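Local coordinates for protein hydrolase, putative (Plasmodium vivax, PDB 2B30) that is probably a magnesium-dependent phosphatase of the haloacid dehalogenase superfamily, seen here with calcium in its metal site, at residues N50-K55 with L84-F89; I66-S71 with G94-G99; F138-S143 with T178-M183. One frame throughout, in Å; residues are numbered along the deposited sequence.

Contact 1. Residues N50-K55 with L84-F89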
loop_
_atom_site.group_PDB
_atom_site.type_symbol
_atom_site.label_atom_id
_atom_site.label_comp_id
_atom_site.label_asym_id
_atom_site.label_seq_id
_atom_site.Cartn_x
_atom_site.Cartn_y
_atom_site.Cartn_z
ATOM N N ASN A 50 -21.733 10.283 18.036
ATOM C CA ASN A 50 -21.204 9.429 16.991
ATOM C C ASN A 50 -22.211 8.349 16.583
ATOM O O ASN A 50 -22.377 8.068 15.388
ATOM C CB ASN A 50 -19.879 8.803 17.419
ATOM C CG ASN A 50 -18.731 9.802 17.443
ATOM O OD1 ASN A 50 -18.883 10.971 17.080
ATOM N ND2 ASN A 50 -17.567 9.335 17.870
ATOM N N ILE A 51 -22.897 7.776 17.571
ATOM C CA ILE A 51 -23.937 6.773 17.320
ATOM C C ILE A 51 -25.058 7.342 16.446
ATOM O O ILE A 51 -25.493 6.689 15.501
ATOM C CB ILE A 51 -24.492 6.173 18.636
ATOM C CG1 ILE A 51 -23.605 5.032 19.132
ATOM C CG2 ILE A 51 -25.873 5.593 18.451
ATOM C CD1 ILE A 51 -22.258 5.456 19.616
ATOM N N ASP A 52 -25.511 8.556 16.739
ATOM C CA ASP A 52 -26.530 9.212 15.903
ATOM C C ASP A 52 -25.999 9.497 14.509
ATOM O O ASP A 52 -26.725 9.396 13.527
ATOM C CB ASP A 52 -26.999 10.533 16.533
ATOM C CG ASP A 52 -27.761 10.326 17.823
ATOM O OD1 ASP A 52 -28.757 9.565 17.818
ATOM O OD2 ASP A 52 -27.362 10.928 18.844
ATOM N N ALA A 53 -24.727 9.881 14.440
ATOM C CA ALA A 53 -24.090 10.209 13.166
ATOM C C ALA A 53 -24.125 8.999 12.252
ATOM O O ALA A 53 -24.541 9.093 11.097
ATOM C CB ALA A 53 -22.655 10.660 13.386
ATOM N N ILE A 54 -23.699 7.860 12.790
ATOM C CA ILE A 54 -23.740 6.622 12.054
ATOM C C ILE A 54 -25.196 6.258 11.745
ATOM O O ILE A 54 -25.522 5.893 10.608
ATOM C CB ILE A 54 -23.028 5.503 12.818
ATOM C CG1 ILE A 54 -21.524 5.809 12.882
ATOM C CG2 ILE A 54 -23.273 4.148 12.138
ATOM C CD1 ILE A 54 -20.764 4.969 13.879
ATOM N N LYS A 55 -26.070 6.390 12.746
ATOM C CA LYS A 55 -27.504 6.131 12.566
ATOM C C LYS A 55 -28.027 6.873 11.358
ATOM O O LYS A 55 -28.671 6.282 10.502
ATOM C CB LYS A 55 -28.295 6.551 13.805
ATOM C CG LYS A 55 -29.773 6.189 13.787
ATOM C CD LYS A 55 -30.451 6.597 15.098
ATOM C CE LYS A 55 -31.966 6.367 15.073
ATOM N NZ LYS A 55 -32.373 4.968 15.424
ATOM N N LEU A 84 -26.112 -0.844 18.634
ATOM C CA LEU A 84 -26.216 -1.547 17.359
ATOM C C LEU A 84 -27.649 -1.494 16.833
ATOM O O LEU A 84 -27.872 -1.310 15.632
ATOM C CB LEU A 84 -25.750 -3.005 17.498
ATOM C CG LEU A 84 -24.320 -3.294 17.999
ATOM C CD1 LEU A 84 -24.003 -4.768 17.854
ATOM C CD2 LEU A 84 -23.249 -2.466 17.280
ATOM N N LYS A 85 -28.616 -1.652 17.737
ATOM C CA LYS A 85 -30.035 -1.537 17.386
ATOM C C LYS A 85 -30.340 -0.108 16.968
ATOM O O LYS A 85 -30.964 0.131 15.941
ATOM C CB LYS A 85 -30.923 -1.926 18.575
ATOM C CG LYS A 85 -31.061 -3.431 18.823
ATOM C CD LYS A 85 -32.148 -4.041 17.949
ATOM C CE LYS A 85 -32.666 -5.370 18.490
ATOM N NZ LYS A 85 -33.787 -5.878 17.644
ATOM N N LYS A 86 -29.873 0.836 17.778
ATOM C CA LYS A 86 -30.085 2.262 17.548
ATOM C C LYS A 86 -29.526 2.717 16.192
ATOM O O LYS A 86 -30.174 3.472 15.472
ATOM C CB LYS A 86 -29.448 3.059 18.692
ATOM C CG LYS A 86 -29.726 4.558 18.685
ATOM C CD LYS A 86 -29.160 5.213 19.961
ATOM C CE LYS A 86 -29.167 6.748 19.891
ATOM N NZ LYS A 86 -28.422 7.374 21.029
ATOM N N MET A 87 -28.325 2.261 15.849
ATOM C CA MET A 87 -27.704 2.616 14.562
ATOM C C MET A 87 -28.261 1.804 13.400
ATOM O O MET A 87 -28.265 2.282 12.262
ATOM C CB MET A 87 -26.195 2.365 14.599
ATOM C CG MET A 87 -25.433 3.208 15.572
ATOM S SD MET A 87 -23.677 2.861 15.482
ATOM C CE MET A 87 -23.590 1.180 16.101
ATOM N N ASN A 88 -28.710 0.582 13.701
ATOM C CA ASN A 88 -29.002 -0.440 12.699
ATOM C C ASN A 88 -27.713 -0.822 11.961
ATOM O O ASN A 88 -27.660 -0.859 10.733
ATOM C CB ASN A 88 -30.095 0.010 11.727
ATOM C CG ASN A 88 -30.631 -1.129 10.889
ATOM O OD1 ASN A 88 -30.476 -2.304 11.236
ATOM N ND2 ASN A 88 -31.269 -0.792 9.773
ATOM N N PHE A 89 -26.676 -1.102 12.748
ATOM C CA PHE A 89 -25.353 -1.439 12.247
ATOM C C PHE A 89 -24.744 -2.545 13.112
ATOM O O PHE A 89 -24.816 -2.477 14.340
ATOM C CB PHE A 89 -24.459 -0.209 12.287
ATOM C CG PHE A 89 -23.122 -0.421 11.658
ATOM C CD1 PHE A 89 -23.012 -0.544 10.280
ATOM C CD2 PHE A 89 -21.975 -0.508 12.437
ATOM C CE1 PHE A 89 -21.778 -0.749 9.681
ATOM C CE2 PHE A 89 -20.737 -0.709 11.854
ATOM C CZ PHE A 89 -20.635 -0.831 10.474
#
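K55 NZ donates to the backbone oxygen K86 O at 2.7 Å, and this bond ties the side chain of one helix to the last turn of another. The amine lies in the plane of the carbonyl and uses a lone pair, with a C=O...N angle of 142°. It arrives there because CG is anti to the backbone N (chi1 -174°) and the chain then runs straight as far as CE, turning only at its last bond; on the way CG, CD and CE all pass close to the same oxygen. K86 in turn sends its own side chain across to helix 48-60. Fully extended, it passes I51, whose CG2 lies 3.6 Å from K86 CD at roughly a right angle, and ends near D52, where K86 NZ and D52 OD1 are 3.9 Å apart, a long salt bridge. M87 fills the apolar part of the interface. Its CG lies 3.8 Å from I51 CG2, and beyond it SD reaches I54 CG2 at 3.6 Å, so the side chain bridges two isoleucines about one turn apart, while F79 of helix 72-79 packs on the same methionine. Helix 81-87 closes in a Schellman motif: N88, with positive phi, is the C-prime residue, and F89 N bonds to L84 O at 3.1 Å. F89, just past the helix, packs on V64 and I66 of strand 63-67 and so joins this helix end to the Rossmann-like core typical of haloacid dehalogenase hydrolases. Of the two lysines bordering the apolar centre, K55 is held by a short bond and K86 only by a long, weak ion pair. Since K86 O belongs to the C-terminal turn, where the helix dipole has its partially negative end, the positive charge of K55 is likely to be stabilised by the helix end as well as by the single bond.

Contact 2. Residues I66-S71 with G94-G99; sequences ICTGRS and GVYING
Y96 CB rests 3.4 Å from R70 O, and from this point the tyrosine side chain runs back alongside segment 66-71 toward I66. With CG anti to the carbonyl carbon (chi1 -60°), the ring turns one edge to segment 66-71: R70 O lies near its plane there, and CD1 meets T68 CG2 at 3.8 Å. I66 O sits over one face, while on the far edge CE2 passes G94, which has no side chain in the way. At the tip, Y96 OH accepts from a water at 2.8 Å that itself accepts from I66 N, and the hydroxyl is also bonded to G91 O. The backbones alongside are neighbouring parallel strands of the central Rossmann-like sheet, joined by V95 N to I66 O and by T68 N to V95 O at 3.0 Å. C67 and V95 share the face opposite I66, SG against CB, where both meet I229 of helix 225-235. T68 follows on from I66 and C67, its side chain about 6 Å from the calcium, a position consistent with the motif II threonine of the haloacid dehalogenase fold. Farther along, the two chains stay bonded: N98 N donates to T68 O at 3.1 Å, and I97 N reaches R70 O from 40° above the carbonyl plane. N98 turns its OD1 back over G69 CA, although that amide oxygen takes its hydrogen bond from N251 ND2. R70 points its guanidinium away from this ladder to D35, E162 and Y160 O, and S71 OG caps helix 72-79 through G74 N.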
loop_
_atom_site.group_PDB
_atom_site.type_symbol
_atom_site.label_atom_id
_atom_site.label_comp_id
_atom_site.label_asym_id
_atom_site.label_seq_id
_atom_site.Cartn_x
_atom_site.Cartn_y
_atom_site.Cartn_z
ATOM N N ILE A 66 -16.215 0.160 9.440
ATOM C CA ILE A 66 -15.224 0.473 10.424
ATOM C C ILE A 66 -13.951 -0.280 10.074
ATOM O O ILE A 66 -13.975 -1.476 9.803
ATOM C CB ILE A 66 -15.739 0.168 11.819
ATOM C CG1 ILE A 66 -16.789 1.232 12.174
ATOM C CG2 ILE A 66 -14.588 0.194 12.809
ATOM C CD1 ILE A 66 -17.593 0.934 13.388
ATOM N N CYS A 67 -12.841 0.443 10.055
ATOM C CA CYS A 67 -11.554 -0.112 9.692
ATOM C C CYS A 67 -10.652 -0.048 10.919
ATOM O O CYS A 67 -10.318 1.045 11.396
ATOM C CB CYS A 67 -10.982 0.689 8.525
ATOM S SG CYS A 67 -12.173 0.831 7.131
ATOM N N THR A 68 -10.280 -1.211 11.451
ATOM C CA THR A 68 -9.584 -1.249 12.734
ATOM C C THR A 68 -8.692 -2.459 12.905
ATOM O O THR A 68 -8.815 -3.441 12.175
ATOM C CB THR A 68 -10.590 -1.246 13.897
ATOM O OG1 THR A 68 -9.899 -1.102 15.152
ATOM C CG2 THR A 68 -11.426 -2.538 13.887
ATOM N N GLY A 69 -7.812 -2.367 13.903
ATOM C CA GLY A 69 -6.998 -3.490 14.351
ATOM C C GLY A 69 -7.777 -4.514 15.158
ATOM O O GLY A 69 -7.325 -5.634 15.330
ATOM N N ARG A 70 -8.945 -4.137 15.660
ATOM C CA ARG A 70 -9.762 -5.042 16.450
ATOM C C ARG A 70 -10.514 -6.036 15.581
ATOM O O ARG A 70 -10.546 -5.916 14.358
ATOM C CB ARG A 70 -10.730 -4.246 17.326
ATOM C CG ARG A 70 -10.013 -3.557 18.465
ATOM C CD ARG A 70 -10.748 -2.358 19.031
ATOM N NE ARG A 70 -11.733 -2.763 20.028
ATOM C CZ ARG A 70 -12.089 -2.054 21.103
ATOM N NH1 ARG A 70 -11.566 -0.869 21.373
ATOM N NH2 ARG A 70 -12.995 -2.551 21.923
ATOM N N SER A 71 -11.099 -7.035 16.232
ATOM C CA SER A 71 -11.931 -8.022 15.566
ATOM C C SER A 71 -13.333 -7.452 15.490
ATOM O O SER A 71 -13.609 -6.443 16.138
ATOM C CB SER A 71 -11.934 -9.316 16.373
ATOM O OG SER A 71 -12.581 -9.128 17.626
ATOM N N GLY A 94 -17.051 -4.544 6.912
ATOM C CA GLY A 94 -15.985 -4.181 7.824
ATOM C C GLY A 94 -14.603 -4.679 7.457
ATOM O O GLY A 94 -14.450 -5.734 6.852
ATOM N N VAL A 95 -13.603 -3.884 7.841
ATOM C CA VAL A 95 -12.198 -4.228 7.704
ATOM C C VAL A 95 -11.636 -4.382 9.116
ATOM O O VAL A 95 -11.540 -3.408 9.871
ATOM C CB VAL A 95 -11.432 -3.120 6.955
ATOM C CG1 VAL A 95 -9.951 -3.423 6.917
ATOM C CG2 VAL A 95 -11.985 -2.959 5.550
ATOM N N TYR A 96 -11.269 -5.606 9.466
ATOM C CA TYR A 96 -10.872 -5.913 10.818
ATOM C C TYR A 96 -9.481 -6.504 10.842
ATOM O O TYR A 96 -8.999 -6.998 9.824
ATOM C CB TYR A 96 -11.876 -6.873 11.421
ATOM C CG TYR A 96 -13.258 -6.290 11.452
ATOM C CD1 TYR A 96 -13.561 -5.259 12.319
ATOM C CD2 TYR A 96 -14.266 -6.747 10.596
ATOM C CE1 TYR A 96 -14.828 -4.706 12.362
ATOM C CE2 TYR A 96 -15.544 -6.191 10.631
ATOM C CZ TYR A 96 -15.806 -5.173 11.521
ATOM O OH TYR A 96 -17.036 -4.600 11.593
ATOM N N ILE A 97 -8.835 -6.427 12.006
ATOM C CA ILE A 97 -7.505 -6.992 12.207
ATOM C C ILE A 97 -6.542 -6.476 11.140
ATOM O O ILE A 97 -5.868 -7.243 10.455
ATOM C CB ILE A 97 -7.524 -8.549 12.237
ATOM C CG1 ILE A 97 -8.654 -9.050 13.152
ATOM C CG2 ILE A 97 -6.153 -9.102 12.711
ATOM C CD1 ILE A 97 -8.500 -10.517 13.569
ATOM N N ASN A 98 -6.518 -5.156 11.007
ATOM C CA ASN A 98 -5.607 -4.455 10.121
ATOM C C ASN A 98 -5.639 -4.948 8.684
ATOM O O ASN A 98 -4.614 -4.968 7.992
ATOM C CB ASN A 98 -4.188 -4.454 10.713
ATOM C CG ASN A 98 -4.072 -3.513 11.896
ATOM O OD1 ASN A 98 -4.931 -2.641 12.074
ATOM N ND2 ASN A 98 -3.015 -3.668 12.700
ATOM N N GLY A 99 -6.831 -5.324 8.233
ATOM C CA GLY A 99 -7.036 -5.659 6.833
ATOM C C GLY A 99 -6.912 -7.119 6.479
ATOM O O GLY A 99 -7.061 -7.472 5.305
HETATM O O HOH W 1 -17.799 -2.282 10.288
#

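Contact 3. Residues F138-S143 with T178-M183; sequences FHRGES and TMNKLM
H139 and K181 lie side by side and point the same way, as partners in an antiparallel hydrogen-bonded pair in the sheet of what is probably the cap domain, as in subfamily IIB relatives. The lysine bends at its third torsion (chi3 80°), which brings CE over one face of the imidazole, 4.0 Å from the ring centroid, in a CH-pi contact; its NZ goes on to a salt bridge with E217. H139 N donates to K181 O at 2.8 Å, almost in line with the carbonyl bond. At the same residue the ladder is interrupted by a classic beta bulge: N180 and K181 both face H139, with N180 N bonding to H139 O at 2.9 Å and K181 N reaching the same oxygen weakly. On the opposite face, F138 sets its ring obliquely against L182 CD2, while its CB touches M179 CE at 3.8 Å; Y120 of helix 117-129 packs beside F138 and M179. At the strand end the R140 guanidinium and the N180 amide are turned 76° from each other. NH1 makes only a weak bond to OD1, and D112 takes both partners further, by a salt bridge to R140 and a hydrogen bond from N180 ND2. Just inside the type II' turn from R140 to S143, G141 N donates to N180 OD1 at 2.9 Å.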
loop_
_atom_site.group_PDB
_atom_site.type_symbol
_atom_site.label_atom_id
_atom_site.label_comp_id
_atom_site.label_asym_id
_atom_site.label_seq_id
_atom_site.Cartn_x
_atom_site.Cartn_y
_atom_site.Cartn_z
ATOM N N PHE A 138 -3.404 -13.703 21.620
ATOM C CA PHE A 138 -3.389 -14.471 20.374
ATOM C C PHE A 138 -4.756 -14.426 19.713
ATOM O O PHE A 138 -5.739 -14.856 20.318
ATOM C CB PHE A 138 -3.009 -15.915 20.665
ATOM C CG PHE A 138 -1.615 -16.069 21.187
ATOM C CD1 PHE A 138 -0.590 -16.487 20.352
ATOM C CD2 PHE A 138 -1.324 -15.794 22.518
ATOM C CE1 PHE A 138 0.691 -16.635 20.828
ATOM C CE2 PHE A 138 -0.039 -15.940 23.002
ATOM C CZ PHE A 138 0.973 -16.359 22.155
ATOM N N HIS A 139 -4.816 -13.904 18.488
ATOM C CA HIS A 139 -6.089 -13.677 17.807
ATOM C C HIS A 139 -6.273 -14.629 16.630
ATOM O O HIS A 139 -5.391 -14.738 15.785
ATOM C CB HIS A 139 -6.163 -12.238 17.288
ATOM C CG HIS A 139 -6.310 -11.203 18.361
ATOM N ND1 HIS A 139 -7.538 -10.768 18.813
ATOM C CD2 HIS A 139 -5.384 -10.487 19.046
ATOM C CE1 HIS A 139 -7.363 -9.836 19.734
ATOM N NE2 HIS A 139 -6.065 -9.644 19.890
ATOM N N ARG A 140 -7.418 -15.309 16.577
ATOM C CA ARG A 140 -7.828 -16.069 15.385
ATOM C C ARG A 140 -9.313 -15.856 15.144
ATOM O O ARG A 140 -10.139 -16.227 15.982
ATOM C CB ARG A 140 -7.543 -17.563 15.535
ATOM C CG ARG A 140 -7.866 -18.396 14.295
ATOM C CD ARG A 140 -6.829 -18.219 13.173
ATOM N NE ARG A 140 -7.181 -18.980 11.970
ATOM C CZ ARG A 140 -8.133 -18.626 11.105
ATOM N NH1 ARG A 140 -8.824 -17.510 11.267
ATOM N NH2 ARG A 140 -8.392 -19.393 10.057
ATOM N N GLY A 141 -9.639 -15.250 14.004
ATOM C CA GLY A 141 -11.016 -14.956 13.641
ATOM C C GLY A 141 -11.671 -13.981 14.600
ATOM O O GLY A 141 -11.201 -12.845 14.771
ATOM N N GLU A 142 -12.751 -14.432 15.234
ATOM C CA GLU A 142 -13.482 -13.631 16.219
ATOM C C GLU A 142 -13.130 -14.014 17.662
ATOM O O GLU A 142 -13.809 -13.599 18.596
ATOM C CB GLU A 142 -14.994 -13.791 16.001
ATOM C CG GLU A 142 -15.474 -13.404 14.610
ATOM C CD GLU A 142 -15.198 -11.937 14.249
ATOM O OE1 GLU A 142 -14.891 -11.118 15.150
ATOM O OE2 GLU A 142 -15.298 -11.602 13.047
ATOM N N SER A 143 -12.085 -14.820 17.837
ATOM C CA SER A 143 -11.632 -15.241 19.164
ATOM C C SER A 143 -10.233 -14.723 19.455
ATOM O O SER A 143 -9.432 -14.503 18.534
ATOM C CB SER A 143 -11.592 -16.766 19.260
ATOM O OG SER A 143 -12.840 -17.336 18.955
ATOM N N THR A 178 -1.099 -21.271 13.600
ATOM C CA THR A 178 -1.164 -19.880 13.090
ATOM C C THR A 178 -2.181 -18.961 13.817
ATOM O O THR A 178 -3.022 -19.433 14.573
ATOM C CB THR A 178 -1.437 -19.843 11.549
ATOM O OG1 THR A 178 -1.130 -18.545 11.036
ATOM C CG2 THR A 178 -2.874 -20.174 11.238
ATOM N N MET A 179 -2.071 -17.649 13.585
ATOM C CA MET A 179 -3.016 -16.644 14.103
ATOM C C MET A 179 -3.175 -15.539 13.074
ATOM O O MET A 179 -2.298 -15.348 12.232
ATOM C CB MET A 179 -2.479 -15.999 15.388
ATOM C CG MET A 179 -2.430 -16.907 16.585
ATOM S SD MET A 179 -4.048 -17.301 17.238
ATOM C CE MET A 179 -3.633 -18.763 18.175
ATOM N N ASN A 180 -4.277 -14.797 13.157
ATOM C CA ASN A 180 -4.444 -13.584 12.352
ATOM C C ASN A 180 -3.622 -12.433 12.925
ATOM O O ASN A 180 -3.113 -11.589 12.178
ATOM C CB ASN A 180 -5.907 -13.159 12.293
ATOM C CG ASN A 180 -6.783 -14.161 11.571
ATOM O OD1 ASN A 180 -7.429 -14.992 12.202
ATOM N ND2 ASN A 180 -6.827 -14.073 10.246
ATOM N N LYS A 181 -3.515 -12.397 14.251
ATOM C CA LYS A 181 -2.802 -11.322 14.924
ATOM C C LYS A 181 -2.294 -11.699 16.311
ATOM O O LYS A 181 -2.990 -12.374 17.069
ATOM C CB LYS A 181 -3.712 -10.097 15.046
ATOM C CG LYS A 181 -3.102 -8.920 15.803
ATOM C CD LYS A 181 -3.968 -7.689 15.664
ATOM C CE LYS A 181 -5.161 -7.715 16.605
ATOM N NZ LYS A 181 -4.969 -6.772 17.716
ATOM N N LEU A 182 -1.083 -11.249 16.631
ATOM C CA LEU A 182 -0.594 -11.256 18.010
ATOM C C LEU A 182 -0.458 -9.803 18.465
ATOM O O LEU A 182 0.282 -9.025 17.850
ATOM C CB LEU A 182 0.764 -11.958 18.139
ATOM C CG LEU A 182 0.958 -13.356 17.557
ATOM C CD1 LEU A 182 2.254 -13.940 18.074
ATOM C CD2 LEU A 182 -0.176 -14.280 17.913
ATOM N N MET A 183 -1.187 -9.432 19.515
ATOM C CA MET A 183 -1.014 -8.123 20.135
ATOM C C MET A 183 -0.179 -8.286 21.385
ATOM O O MET A 183 -0.681 -8.732 22.415
ATOM C CB MET A 183 -2.348 -7.488 20.505
ATOM C CG MET A 183 -2.210 -6.040 20.943
ATOM S SD MET A 183 -3.400 -5.617 22.210
ATOM C CE MET A 183 -2.984 -3.891 22.495
#

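Contact 2 links the other two. It meets contact 1 in the core, where F89 CE2 lies 3.9 Å from I66 CD1, and it meets contact 3 where core and cap come together, with K181 CB 3.5 Å from I97 CG2 and E142 packed beside S71. Contacts 1 and 3 do not touch; their centres are about 28 Å apart. From the calcium, held by D33, D35 and D248, the side chain of T68 is about 6 Å away, that of K181 about 11 Å and that of I54 about 14 Å. Contact 2 thus borders the metal site, contact 3 approaches it from the cap side, and contact 1 lies farther out in the core.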